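Local atomic coordinates of occlusion-derived virus envelope protein E66 (Autographa californica nucleopolyhedrovirus, PDB entry 3VSN), a protein that cleaves non-sulfated chondroitin as a viral envelope lyase, is essential for oral infectivity, and may digest the chondroitin sulfate barrier of the host midgut. Residues Tyr431-Phe434 with Leu440-Lys443; Leu456-Gly461 with Ser572-Tyr577; Phe542-Met545 with Thr549-Ala552. All blocks are in the same frame, centred on the assembly; numbering follows the deposited sequence.

Contact 1: residues Tyr431-Phe434 with Leu440-Lys443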
ATOM      1  N   TYR A 431       5.908   5.268 -19.923  1.00 11.35           N
ATOM      2  CA  TYR A 431       5.253   5.290 -21.225  1.00 11.62           C
ATOM      3  C   TYR A 431       4.154   4.253 -21.137  1.00 11.74           C
ATOM      4  O   TYR A 431       4.424   3.068 -20.921  1.00 11.78           O
ATOM      5  CB  TYR A 431       6.255   4.934 -22.329  1.00 11.80           C
ATOM      6  CG  TYR A 431       5.711   4.872 -23.755  1.00 12.08           C
ATOM      7  CD1 TYR A 431       4.583   5.604 -24.149  1.00 12.15           C
ATOM      8  CD2 TYR A 431       6.370   4.109 -24.723  1.00 12.11           C
ATOM      9  CE1 TYR A 431       4.112   5.548 -25.458  1.00 12.28           C
ATOM     10  CE2 TYR A 431       5.910   4.050 -26.030  1.00 12.38           C
ATOM     11  CZ  TYR A 431       4.786   4.769 -26.393  1.00 12.45           C
ATOM     12  OH  TYR A 431       4.340   4.702 -27.694  1.00 12.80           O
ATOM     13  N   ALA A 432       2.914   4.706 -21.277  1.00 11.90           N
ATOM     14  CA  ALA A 432       1.763   3.835 -21.092  1.00 12.12           C
ATOM     15  C   ALA A 432       0.680   4.092 -22.128  1.00 12.27           C
ATOM     16  O   ALA A 432       0.535   5.213 -22.626  1.00 11.91           O
ATOM     17  CB  ALA A 432       1.208   3.997 -19.687  1.00 12.21           C
ATOM     18  N   LYS A 433      -0.055   3.035 -22.461  1.00 12.59           N
ATOM     19  CA  LYS A 433      -1.259   3.143 -23.278  1.00 13.15           C
ATOM     20  C   LYS A 433      -2.300   2.157 -22.752  1.00 13.32           C
ATOM     21  O   LYS A 433      -1.989   0.989 -22.495  1.00 13.24           O
ATOM     22  CB  LYS A 433      -0.957   2.900 -24.762  1.00 13.37           C
ATOM     23  CG  LYS A 433      -2.138   3.175 -25.686  1.00 13.91           C
ATOM     24  CD  LYS A 433      -1.773   2.986 -27.150  1.00 14.50           C
ATOM     25  CE  LYS A 433      -2.906   3.428 -28.066  1.00 14.82           C
ATOM     26  NZ  LYS A 433      -2.540   3.258 -29.501  1.00 15.56           N
ATOM     27  N   PHE A 434      -3.528   2.642 -22.589  1.00 13.52           N
ATOM     28  CA  PHE A 434      -4.599   1.868 -21.975  1.00 13.81           C
ATOM     29  C   PHE A 434      -5.798   1.757 -22.918  1.00 14.10           C
ATOM     30  O   PHE A 434      -6.547   2.725 -23.095  1.00 14.07           O
ATOM     31  CB  PHE A 434      -5.037   2.516 -20.655  1.00 13.82           C
ATOM     32  CG  PHE A 434      -3.894   2.931 -19.758  1.00 13.86           C
ATOM     33  CD1 PHE A 434      -3.312   2.019 -18.883  1.00 13.73           C
ATOM     34  CD2 PHE A 434      -3.422   4.244 -19.764  1.00 13.79           C
ATOM     35  CE1 PHE A 434      -2.276   2.402 -18.040  1.00 13.71           C
ATOM     36  CE2 PHE A 434      -2.385   4.632 -18.926  1.00 13.75           C
ATOM     37  CZ  PHE A 434      -1.813   3.710 -18.061  1.00 13.60           C
ATOM     38  N   LEU A 440      -6.138   5.998 -24.116  1.00 13.78           N
ATOM     39  CA  LEU A 440      -5.297   6.986 -23.439  1.00 13.48           C
ATOM     40  C   LEU A 440      -3.848   6.532 -23.441  1.00 13.30           C
ATOM     41  O   LEU A 440      -3.539   5.392 -23.078  1.00 13.63           O
ATOM     42  CB  LEU A 440      -5.760   7.225 -21.996  1.00 13.53           C
ATOM     43  CG  LEU A 440      -4.880   8.136 -21.123  1.00 13.58           C
ATOM     44  CD1 LEU A 440      -4.995   9.600 -21.537  1.00 13.68           C
ATOM     45  CD2 LEU A 440      -5.236   7.955 -19.657  1.00 13.58           C
ATOM     46  N   GLN A 441      -2.968   7.430 -23.865  1.00 13.01           N
ATOM     47  CA  GLN A 441      -1.532   7.199 -23.805  1.00 12.79           C
ATOM     48  C   GLN A 441      -0.845   8.450 -23.280  1.00 12.62           C
ATOM     49  O   GLN A 441      -1.391   9.554 -23.382  1.00 12.50           O
ATOM     50  CB  GLN A 441      -0.980   6.825 -25.184  1.00 12.88           C
ATOM     51  CG  GLN A 441      -1.096   7.926 -26.230  1.00 13.16           C
ATOM     52  CD  GLN A 441      -0.397   7.565 -27.524  1.00 13.51           C
ATOM     53  OE1 GLN A 441       0.830   7.550 -27.594  1.00 14.03           O
ATOM     54  NE2 GLN A 441      -1.177   7.277 -28.556  1.00 13.38           N
ATOM     55  N   PHE A 442       0.341   8.271 -22.703  1.00 12.24           N
ATOM     56  CA  PHE A 442       1.167   9.401 -22.290  1.00 11.99           C
ATOM     57  C   PHE A 442       2.615   9.006 -22.044  1.00 11.94           C
ATOM     58  O   PHE A 442       2.932   7.827 -21.863  1.00 11.88           O
ATOM     59  CB  PHE A 442       0.586  10.117 -21.050  1.00 11.80           C
ATOM     60  CG  PHE A 442       0.348   9.217 -19.858  1.00 11.73           C
ATOM     61  CD1 PHE A 442       1.413   8.696 -19.125  1.00 11.68           C
ATOM     62  CD2 PHE A 442      -0.951   8.924 -19.442  1.00 11.80           C
ATOM     63  CE1 PHE A 442       1.190   7.880 -18.022  1.00 11.72           C
ATOM     64  CE2 PHE A 442      -1.180   8.116 -18.332  1.00 11.74           C
ATOM     65  CZ  PHE A 442      -0.109   7.593 -17.621  1.00 11.76           C
ATOM     66  N   LYS A 443       3.485  10.009 -22.059  1.00 11.78           N
ATOM     67  CA  LYS A 443       4.796   9.896 -21.438  1.00 11.73           C
ATOM     68  C   LYS A 443       4.725  10.713 -20.155  1.00 11.52           C
ATOM     69  O   LYS A 443       4.286  11.862 -20.174  1.00 11.37           O
ATOM     70  CB  LYS A 443       5.887  10.428 -22.367  1.00 11.94           C
ATOM     71  CG  LYS A 443       6.121   9.595 -23.625  1.00 12.42           C
ATOM     72  CD  LYS A 443       7.297   8.641 -23.463  1.00 12.72           C
ATOM     73  CE  LYS A 443       7.455   7.699 -24.653  1.00 12.92           C
ATOM     74  NZ  LYS A 443       7.873   8.364 -25.920  1.00 13.13           N
TER
HETATM   75  O   HOH W   1       1.770   5.091 -28.280  1.00 20.66           O
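Tyr431-Phe434 and Leu440-Lys443 pair as the end of an antiparallel beta hairpin, whose strands 426-434 and 440-449 lie side by side in a seven-stranded sheet. The backbone bonding centres on the hydrogen-bonded pair Ala432 and Phe442: Ala432 N donates to Phe442 O at 3.2 Å, and Phe442 N returns a bond to Ala432 O at 3.1 Å. Nearer the turn, Phe434 N reaches Leu440 O at 2.8 Å.

The face carrying Ala432, Phe434, Leu440 and Phe442 is apolar. CE2 of Phe442 lies at the edge of the Phe434 ring, 3.7 Å from Phe434 CE2; with planes 52° apart the pair is oblique. Phe434 and Leu440 run alongside each other, and helix 359-364 covers this face through Thr363 and Met364.

The other face is polar and aromatic. Bends at chi2 (-98°) and chi4 bring the Lys443 chain back over one face of the Tyr431 ring, where CE makes a CH-pi contact 3.4 Å from CG of Tyr431. Lys443 NZ stands almost on the ring normal, 4.5 Å from the centroid, in a cation-pi interaction; its charge is also paired with Glu574. At the phenol end of Tyr431 a water bridges two side chains, lying 2.7 Å from Tyr431 OH and donating to Gln441 OE1, also at 2.7 Å.

Contact 2: residues Leu456-Gly461 with Ser572-Tyr577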
ATOM      1  N   LEU A 456       5.643  16.172 -15.317  1.00 10.04           N
ATOM      2  CA  LEU A 456       5.428  16.545 -16.707  1.00 10.03           C
ATOM      3  C   LEU A 456       4.764  15.389 -17.442  1.00 10.05           C
ATOM      4  O   LEU A 456       5.278  14.276 -17.435  1.00  9.92           O
ATOM      5  CB  LEU A 456       6.755  16.905 -17.396  1.00 10.05           C
ATOM      6  CG  LEU A 456       6.748  17.032 -18.932  1.00 10.05           C
ATOM      7  CD1 LEU A 456       5.899  18.210 -19.402  1.00 10.00           C
ATOM      8  CD2 LEU A 456       8.160  17.139 -19.491  1.00 10.11           C
ATOM      9  N   TYR A 457       3.616  15.654 -18.059  1.00 10.08           N
ATOM     10  CA  TYR A 457       3.056  14.733 -19.033  1.00 10.32           C
ATOM     11  C   TYR A 457       3.283  15.350 -20.399  1.00 10.47           C
ATOM     12  O   TYR A 457       3.032  16.541 -20.588  1.00 10.26           O
ATOM     13  CB  TYR A 457       1.548  14.568 -18.858  1.00 10.23           C
ATOM     14  CG  TYR A 457       1.053  13.707 -17.717  1.00 10.22           C
ATOM     15  CD1 TYR A 457       1.205  12.314 -17.731  1.00 10.30           C
ATOM     16  CD2 TYR A 457       0.352  14.279 -16.661  1.00 10.14           C
ATOM     17  CE1 TYR A 457       0.701  11.528 -16.697  1.00 10.18           C
ATOM     18  CE2 TYR A 457      -0.151  13.509 -15.627  1.00 10.24           C
ATOM     19  CZ  TYR A 457       0.023  12.135 -15.647  1.00 10.30           C
ATOM     20  OH  TYR A 457      -0.484  11.380 -14.606  1.00 10.29           O
ATOM     21  N   TYR A 458       3.760  14.550 -21.347  1.00 10.71           N
ATOM     22  CA  TYR A 458       3.782  14.976 -22.745  1.00 10.95           C
ATOM     23  C   TYR A 458       3.333  13.828 -23.641  1.00 11.16           C
ATOM     24  O   TYR A 458       3.239  12.681 -23.189  1.00 10.95           O
ATOM     25  CB  TYR A 458       5.158  15.520 -23.149  1.00 11.05           C
ATOM     26  CG  TYR A 458       6.271  14.494 -23.178  1.00 11.34           C
ATOM     27  CD1 TYR A 458       7.051  14.248 -22.047  1.00 11.33           C
ATOM     28  CD2 TYR A 458       6.560  13.786 -24.345  1.00 11.52           C
ATOM     29  CE1 TYR A 458       8.084  13.318 -22.077  1.00 11.55           C
ATOM     30  CE2 TYR A 458       7.583  12.851 -24.383  1.00 11.73           C
ATOM     31  CZ  TYR A 458       8.343  12.621 -23.247  1.00 11.60           C
ATOM     32  OH  TYR A 458       9.360  11.692 -23.283  1.00 11.80           O
ATOM     33  N   ASN A 459       3.054  14.142 -24.905  1.00 11.50           N
ATOM     34  CA  ASN A 459       2.479  13.176 -25.844  1.00 11.78           C
ATOM     35  C   ASN A 459       1.229  12.486 -25.288  1.00 11.83           C
ATOM     36  O   ASN A 459       1.037  11.281 -25.483  1.00 11.82           O
ATOM     37  CB  ASN A 459       3.526  12.142 -26.295  1.00 12.05           C
ATOM     38  CG  ASN A 459       4.626  12.751 -27.146  1.00 12.49           C
ATOM     39  OD1 ASN A 459       4.592  13.934 -27.487  1.00 12.94           O
ATOM     40  ND2 ASN A 459       5.613  11.943 -27.488  1.00 12.64           N
ATOM     41  N   ILE A 460       0.397  13.255 -24.579  1.00 11.84           N
ATOM     42  CA  ILE A 460      -0.900  12.772 -24.113  1.00 11.94           C
ATOM     43  C   ILE A 460      -1.796  12.593 -25.336  1.00 12.23           C
ATOM     44  O   ILE A 460      -1.972  13.526 -26.131  1.00 12.01           O
ATOM     45  CB  ILE A 460      -1.585  13.758 -23.140  1.00 11.79           C
ATOM     46  CG1 ILE A 460      -0.738  13.976 -21.877  1.00 11.87           C
ATOM     47  CG2 ILE A 460      -2.982  13.273 -22.770  1.00 11.76           C
ATOM     48  CD1 ILE A 460      -1.201  15.155 -21.043  1.00 11.91           C
ATOM     49  N   GLY A 461      -2.349  11.395 -25.484  1.00 12.51           N
ATOM     50  CA  GLY A 461      -3.236  11.105 -26.602  1.00 13.03           C
ATOM     51  C   GLY A 461      -4.412  10.236 -26.220  1.00 13.35           C
ATOM     52  O   GLY A 461      -4.357   9.512 -25.229  1.00 13.11           O
ATOM     53  N   SER A 572      16.406  18.696 -28.254  1.00 20.84           N
ATOM     54  CA  SER A 572      15.590  17.725 -28.977  1.00 21.83           C
ATOM     55  C   SER A 572      14.319  17.340 -28.232  1.00 21.92           C
ATOM     56  O   SER A 572      14.190  17.571 -27.019  1.00 22.05           O
ATOM     57  CB  SER A 572      16.418  16.482 -29.342  1.00 22.22           C
ATOM     58  OG  SER A 572      17.167  16.009 -28.229  1.00 23.22           O
ATOM     59  N   ASP A 573      13.374  16.773 -28.982  1.00 21.94           N
ATOM     60  CA  ASP A 573      12.137  16.242 -28.423  1.00 21.43           C
ATOM     61  C   ASP A 573      12.449  15.207 -27.350  1.00 19.81           C
ATOM     62  O   ASP A 573      13.327  14.359 -27.535  1.00 20.32           O
ATOM     63  CB  ASP A 573      11.287  15.588 -29.519  1.00 22.86           C
ATOM     64  CG  ASP A 573      10.766  16.584 -30.541  1.00 24.54           C
ATOM     65  OD1 ASP A 573      11.067  17.795 -30.427  1.00 25.77           O
ATOM     66  OD2 ASP A 573      10.046  16.147 -31.465  1.00 25.24           O
ATOM     67  N   GLU A 574      11.724  15.300 -26.235  1.00 17.99           N
ATOM     68  CA  GLU A 574      11.782  14.331 -25.127  1.00 16.55           C
ATOM     69  C   GLU A 574      13.008  14.442 -24.216  1.00 15.27           C
ATOM     70  O   GLU A 574      13.107  13.714 -23.231  1.00 14.89           O
ATOM     71  CB  GLU A 574      11.631  12.881 -25.622  1.00 16.85           C
ATOM     72  CG  GLU A 574      10.401  12.626 -26.478  1.00 17.07           C
ATOM     73  CD  GLU A 574      10.085  11.148 -26.612  1.00 17.69           C
ATOM     74  OE1 GLU A 574      10.297  10.604 -27.716  1.00 18.56           O
ATOM     75  OE2 GLU A 574       9.636  10.529 -25.617  1.00 16.99           O
ATOM     76  N   ASN A 575      13.927  15.350 -24.533  1.00 13.87           N
ATOM     77  CA  ASN A 575      15.126  15.540 -23.723  1.00 12.72           C
ATOM     78  C   ASN A 575      14.857  16.595 -22.646  1.00 12.25           C
ATOM     79  O   ASN A 575      15.092  17.788 -22.862  1.00 12.06           O
ATOM     80  CB  ASN A 575      16.313  15.923 -24.623  1.00 12.49           C
ATOM     81  CG  ASN A 575      17.663  15.701 -23.955  1.00 12.43           C
ATOM     82  OD1 ASN A 575      17.863  14.735 -23.212  1.00 12.35           O
ATOM     83  ND2 ASN A 575      18.606  16.587 -24.240  1.00 12.29           N
ATOM     84  N   ILE A 576      14.343  16.145 -21.497  1.00 11.68           N
ATOM     85  CA  ILE A 576      13.887  17.046 -20.429  1.00 11.30           C
ATOM     86  C   ILE A 576      14.843  17.086 -19.238  1.00 11.06           C
ATOM     87  O   ILE A 576      14.993  16.100 -18.513  1.00 10.85           O
ATOM     88  CB  ILE A 576      12.469  16.676 -19.921  1.00 11.26           C
ATOM     89  CG1 ILE A 576      11.475  16.527 -21.089  1.00 11.25           C
ATOM     90  CG2 ILE A 576      11.977  17.687 -18.884  1.00 11.33           C
ATOM     91  CD1 ILE A 576      11.321  17.756 -21.962  1.00 11.28           C
ATOM     92  N   TYR A 577      15.453  18.250 -19.034  1.00 10.80           N
ATOM     93  CA  TYR A 577      16.396  18.476 -17.942  1.00 10.77           C
ATOM     94  C   TYR A 577      15.720  19.253 -16.812  1.00 10.90           C
ATOM     95  O   TYR A 577      15.183  20.342 -17.038  1.00 11.22           O
ATOM     96  CB  TYR A 577      17.634  19.217 -18.493  1.00 10.63           C
ATOM     97  CG  TYR A 577      18.569  19.876 -17.486  1.00 10.57           C
ATOM     98  CD1 TYR A 577      18.869  19.275 -16.257  1.00 10.64           C
ATOM     99  CD2 TYR A 577      19.184  21.090 -17.789  1.00 10.59           C
ATOM    100  CE1 TYR A 577      19.731  19.882 -15.352  1.00 10.63           C
ATOM    101  CE2 TYR A 577      20.054  21.699 -16.892  1.00 10.59           C
ATOM    102  CZ  TYR A 577      20.320  21.094 -15.677  1.00 10.57           C
ATOM    103  OH  TYR A 577      21.182  21.698 -14.790  1.00 10.56           O
TER
HETATM  104  O   HOH W   2      11.807  11.689 -21.890  1.00 11.18           O
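The Tyr458 ring meets Glu574 at its edge: OE2 lies near the ring plane, 3.3 Å from CE2 of Tyr458, and the carboxylate plane is turned 69° from that of the ring. Asn459 OD1 is also at the edge, in plane, while Lys443 and Cys445 of the adjacent strand 440-449 touch the tyrosine side chain. The Glu574 chain passes the phenol end at about a right angle, bringing CG to 3.5 Å from Tyr458 CE2. Its CG stands anti to the carbonyl carbon (chi1 -53°) and the chain then runs out extended, which carries the carboxylate to the phenol.

Tyr458 OH donates a short hydrogen bond of 2.6 Å to Glu574 OE2, using the anti lone pair of that oxygen. The hydroxyl in turn accepts a bond of 2.8 Å from a water that also donates to Glu574 O at 2.8 Å, so one residue holds the phenol both directly and through solvent. Glu574 is the third residue of a type II beta turn from Ser572 to Asn575, and its positive phi (76°) suits that position.

Farther along, the ends of Leu456 and Ile576 meet head-on, Leu456 CD2 3.7 Å from Ile576 CG1. Strand 452-461 belongs to one seven-stranded antiparallel sheet and strand 575-579 to another. The backbones stay well apart, Tyr458 CA lying 8.4 Å from Glu574 CA, so between these two segments the link is made by side chains and by a water held on the Glu574 carbonyl.

Glu574 OE2 also forms a salt bridge with Lys443. With OE2 shared between a phenol O-H and an ammonium group, the carboxylate is probably stabilised in its charged form.

Contact 3: residues Phe542-Met545 with Thr549-Ala552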
ATOM      1  N   PHE A 542      -8.757  19.002 -27.071  1.00 14.42           N
ATOM      2  CA  PHE A 542      -9.073  17.706 -27.672  1.00 14.98           C
ATOM      3  C   PHE A 542      -8.306  17.499 -28.981  1.00 14.95           C
ATOM      4  O   PHE A 542      -7.932  16.372 -29.297  1.00 15.00           O
ATOM      5  CB  PHE A 542     -10.589  17.468 -27.834  1.00 15.45           C
ATOM      6  CG  PHE A 542     -11.288  18.447 -28.746  1.00 16.11           C
ATOM      7  CD1 PHE A 542     -11.316  18.246 -30.128  1.00 16.42           C
ATOM      8  CD2 PHE A 542     -11.962  19.546 -28.220  1.00 16.27           C
ATOM      9  CE1 PHE A 542     -11.976  19.142 -30.966  1.00 16.73           C
ATOM     10  CE2 PHE A 542     -12.621  20.446 -29.053  1.00 16.57           C
ATOM     11  CZ  PHE A 542     -12.628  20.243 -30.427  1.00 16.64           C
ATOM     12  N   GLN A 543      -8.040  18.585 -29.711  1.00 15.06           N
ATOM     13  CA  GLN A 543      -7.261  18.505 -30.958  1.00 15.21           C
ATOM     14  C   GLN A 543      -5.859  17.930 -30.741  1.00 14.73           C
ATOM     15  O   GLN A 543      -5.411  17.073 -31.509  1.00 14.38           O
ATOM     16  CB  GLN A 543      -7.154  19.870 -31.657  1.00 15.86           C
ATOM     17  CG  GLN A 543      -8.462  20.407 -32.223  1.00 16.60           C
ATOM     18  CD  GLN A 543      -9.223  21.269 -31.235  1.00 16.89           C
ATOM     19  OE1 GLN A 543      -9.043  21.157 -30.021  1.00 17.05           O
ATOM     20  NE2 GLN A 543     -10.085  22.140 -31.755  1.00 17.27           N
ATOM     21  N   THR A 544      -5.169  18.411 -29.706  1.00 14.31           N
ATOM     22  CA  THR A 544      -3.808  17.931 -29.416  1.00 13.89           C
ATOM     23  C   THR A 544      -3.825  16.523 -28.817  1.00 13.61           C
ATOM     24  O   THR A 544      -2.893  15.747 -29.026  1.00 13.28           O
ATOM     25  CB  THR A 544      -3.001  18.890 -28.507  1.00 14.00           C
ATOM     26  OG1 THR A 544      -3.712  19.115 -27.284  1.00 13.91           O
ATOM     27  CG2 THR A 544      -2.743  20.229 -29.217  1.00 14.07           C
ATOM     28  N   MET A 545      -4.881  16.198 -28.076  1.00 13.33           N
ATOM     29  CA  MET A 545      -5.066  14.835 -27.578  1.00 13.48           C
ATOM     30  C   MET A 545      -5.265  13.855 -28.733  1.00 13.48           C
ATOM     31  O   MET A 545      -4.765  12.733 -28.690  1.00 13.23           O
ATOM     32  CB  MET A 545      -6.235  14.753 -26.594  1.00 13.52           C
ATOM     33  CG  MET A 545      -5.986  15.512 -25.297  1.00 13.87           C
ATOM     34  SD  MET A 545      -7.476  15.635 -24.297  1.00 14.54           S
ATOM     35  CE  MET A 545      -7.470  14.044 -23.478  1.00 14.15           C
ATOM     36  N   THR A 549      -0.225  14.776 -28.768  1.00 13.70           N
ATOM     37  CA  THR A 549       0.777  15.823 -28.567  1.00 14.02           C
ATOM     38  C   THR A 549       0.452  16.754 -27.398  1.00 13.56           C
ATOM     39  O   THR A 549       1.149  17.744 -27.192  1.00 13.69           O
ATOM     40  CB  THR A 549       0.991  16.683 -29.838  1.00 14.62           C
ATOM     41  OG1 THR A 549      -0.264  17.228 -30.273  1.00 15.18           O
ATOM     42  CG2 THR A 549       1.624  15.868 -30.969  1.00 14.98           C
ATOM     43  N   ALA A 550      -0.597  16.446 -26.634  1.00 13.04           N
ATOM     44  CA  ALA A 550      -0.977  17.285 -25.497  1.00 12.68           C
ATOM     45  C   ALA A 550       0.049  17.177 -24.372  1.00 12.44           C
ATOM     46  O   ALA A 550       0.689  16.139 -24.207  1.00 12.26           O
ATOM     47  CB  ALA A 550      -2.370  16.921 -24.995  1.00 12.44           C
ATOM     48  N   SER A 551       0.214  18.260 -23.617  1.00 12.27           N
ATOM     49  CA  SER A 551       1.179  18.294 -22.518  1.00 12.08           C
ATOM     50  C   SER A 551       0.688  19.127 -21.330  1.00 11.96           C
ATOM     51  O   SER A 551      -0.141  20.024 -21.482  1.00 11.82           O
ATOM     52  CB  SER A 551       2.542  18.804 -23.008  1.00 12.33           C
ATOM     53  OG  SER A 551       2.411  19.994 -23.770  1.00 12.71           O
ATOM     54  N   ALA A 552       1.207  18.812 -20.146  1.00 11.75           N
ATOM     55  CA  ALA A 552       0.897  19.553 -18.930  1.00 11.66           C
ATOM     56  C   ALA A 552       2.064  19.419 -17.958  1.00 11.57           C
ATOM     57  O   ALA A 552       2.734  18.389 -17.931  1.00 11.30           O
ATOM     58  CB  ALA A 552      -0.388  19.035 -18.300  1.00 11.65           C
TER
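Thr544 and Thr549 meet with their side chains at about a right angle, Thr549 OG1 lying 3.7 Å from CB of Thr544. Neither hydroxyl looks chiefly across the contact: Thr544 OG1 bonds to Ser541 OG, and Thr549 OG1 to Thr547 OG1. With chi1 at 57°, Thr544 OG1 sits between its own backbone N and carbonyl carbon, which brings it alongside the Ala550 methyl, 3.4 Å from CB.

A backbone hydrogen bond joins the two: Thr549 N donates to Thr544 O at 2.9 Å, nearly straight at 172°, although the donor is tilted 23° from the carbonyl plane; Thr547 OG1 bonds to the same oxygen. This is a tight helix-to-strand connection, in which the short helix 542-546 turns into strand 550-558. Helix 542-546 itself follows strand 533-540, a member of a different antiparallel sheet, so the chain passes here from one sheet to the next.

Met545 leaves the helix with its CB directed away from the strand, yet CG still comes within 3.9 Å of Ala550 CB. Both side chains also rest on Ile540, the last residue of strand 533-540.

How the contacts relate
Contacts 1 and 2 are buried, whereas contact 3 is only partly so, its threonines lying toward the surface. Each has at least one segment in the same seven-stranded sheet, in which strand 452-461 runs between 440-449 and 550-558 and joins contact 1 to contact 3 through backbone pairs such as Gln441 with Gly461 and Ile460 with Ala550. Contact 1 is pairing within the sheet, contact 2 crosses to a second sheet through side chains, and contact 3 closes a helix end onto a strand. Besides the backbone pairing, contacts 1 and 2 share a salt bridge, a charged element that contact 3 lacks: it has a backbone hydrogen bond and small apolar contacts, its hydroxyls bonding to neighbouring residues.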